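Local coordinates for flagellar hook-associated protein (Burkholderia pseudomallei, PDB 4UT1) that probably serves as a structural protein of the bacterial flagellum, at the junction between hook and filament, at residues A[478-483]-A[493-498]. Residues are numbered along the deposited sequence; the frame is centred on the assembly and turned at random.
Sequences GTTTLA and GFPVGT
Leu482 meets Phe494 through both of its methyl groups. Its CB carries CG anti to the carbonyl carbon (chi1 -54°). At CG, CD1 runs on anti to CA (chi2 -179°), which turns CD2 over the centre of the phenyl ring. CD2 stands 3.5 Å from the centroid of the Phe494 ring, only 10° off the normal, a CH-pi contact on the face. CD1 lies nearer the rim, 3.8 Å from CE2 of Phe494. The Phe494 side chain also touches Ile531 of strand 527-533 and Ile512, and both Leu482 and Phe494 are buried. Two residues earlier, CG2 of Thr480 lies 3.3 Å from Gly493 O, and OG1 of Thr480 approaches Pro495 CG. No direct hydrogen bond joins the two segments. Water 1 bridges them instead: it accepts from Thr481 N at 2.8 Å and donates to Gly493 O at 2.7 Å. Gly493 brings its CA 3.5 Å from Thr481 O in a CA-H...O contact. Pro495 opens a type II turn that ends at Thr498, whose OG1 donates to Pro495 O. This is the end of a beta hairpin, 480-485 with 490-492, where the second strand leaves its partner and crosses to strand 498-502 of another antiparallel sheet in the D3 domain.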
# COMPACT_ATOMS: atom_id res chain seq x y z
N GLY A 478 13.67 -35.10 -20.21
CA GLY A 478 13.99 -35.41 -21.60
C GLY A 478 13.43 -34.43 -22.61
O GLY A 478 12.55 -33.63 -22.30
N THR A 479 13.95 -34.52 -23.83
CA THR A 479 13.45 -33.74 -24.96
C THR A 479 12.10 -34.26 -25.46
O THR A 479 11.92 -35.46 -25.65
CB THR A 479 14.46 -33.74 -26.13
OG1 THR A 479 15.65 -33.05 -25.73
CG2 THR A 479 13.88 -33.06 -27.37
N THR A 480 11.17 -33.34 -25.68
CA THR A 480 9.91 -33.67 -26.33
C THR A 480 10.00 -33.38 -27.83
O THR A 480 10.43 -32.31 -28.24
CB THR A 480 8.74 -32.87 -25.73
OG1 THR A 480 8.61 -33.23 -24.35
CG2 THR A 480 7.45 -33.19 -26.44
N THR A 481 9.59 -34.34 -28.65
CA THR A 481 9.66 -34.17 -30.09
C THR A 481 8.28 -34.29 -30.72
O THR A 481 7.66 -35.35 -30.68
CB THR A 481 10.63 -35.19 -30.73
OG1 THR A 481 11.94 -35.01 -30.18
CG2 THR A 481 10.70 -34.99 -32.25
N LEU A 482 7.79 -33.18 -31.25
CA LEU A 482 6.51 -33.20 -31.93
C LEU A 482 6.78 -33.58 -33.36
O LEU A 482 7.79 -33.18 -33.92
CB LEU A 482 5.83 -31.84 -31.85
CG LEU A 482 5.67 -31.32 -30.41
CD1 LEU A 482 4.97 -29.98 -30.43
CD2 LEU A 482 4.90 -32.36 -29.57
N ALA A 483 5.89 -34.36 -33.95
CA ALA A 483 6.01 -34.75 -35.35
C ALA A 483 4.68 -34.48 -36.06
O ALA A 483 3.61 -34.71 -35.50
CB ALA A 483 6.39 -36.22 -35.46
N GLY A 493 3.41 -36.72 -30.28
CA GLY A 493 4.67 -36.75 -29.56
C GLY A 493 4.64 -35.91 -28.30
O GLY A 493 5.68 -35.66 -27.71
N PHE A 494 3.45 -35.45 -27.91
CA PHE A 494 3.32 -34.67 -26.68
C PHE A 494 3.54 -35.59 -25.48
O PHE A 494 3.39 -36.81 -25.59
CB PHE A 494 1.95 -33.99 -26.60
CG PHE A 494 1.70 -32.98 -27.69
CD1 PHE A 494 1.13 -33.38 -28.90
CD2 PHE A 494 2.05 -31.65 -27.53
CE1 PHE A 494 0.90 -32.46 -29.92
CE2 PHE A 494 1.81 -30.72 -28.53
CZ PHE A 494 1.24 -31.13 -29.74
N PRO A 495 3.93 -35.02 -24.33
CA PRO A 495 4.12 -35.82 -23.11
C PRO A 495 2.80 -36.39 -22.58
O PRO A 495 1.78 -35.68 -22.58
CB PRO A 495 4.72 -34.81 -22.11
CG PRO A 495 5.19 -33.64 -22.95
CD PRO A 495 4.25 -33.60 -24.11
N VAL A 496 2.81 -37.64 -22.15
CA VAL A 496 1.60 -38.26 -21.61
C VAL A 496 1.23 -37.51 -20.34
O VAL A 496 2.10 -37.00 -19.64
CB VAL A 496 1.76 -39.76 -21.30
CG1 VAL A 496 2.16 -40.51 -22.55
CG2 VAL A 496 2.77 -39.97 -20.19
N GLY A 497 -0.07 -37.42 -20.07
CA GLY A 497 -0.55 -36.77 -18.88
C GLY A 497 -0.56 -35.26 -18.97
O GLY A 497 -0.71 -34.57 -17.97
N THR A 498 -0.41 -34.73 -20.18
CA THR A 498 -0.57 -33.31 -20.36
C THR A 498 -1.85 -33.03 -21.11
O THR A 498 -2.43 -33.91 -21.76
CB THR A 498 0.62 -32.67 -21.12
OG1 THR A 498 0.66 -33.15 -22.47
CG2 THR A 498 1.94 -33.02 -20.44
O HOH W 1 8.17 -36.58 -27.64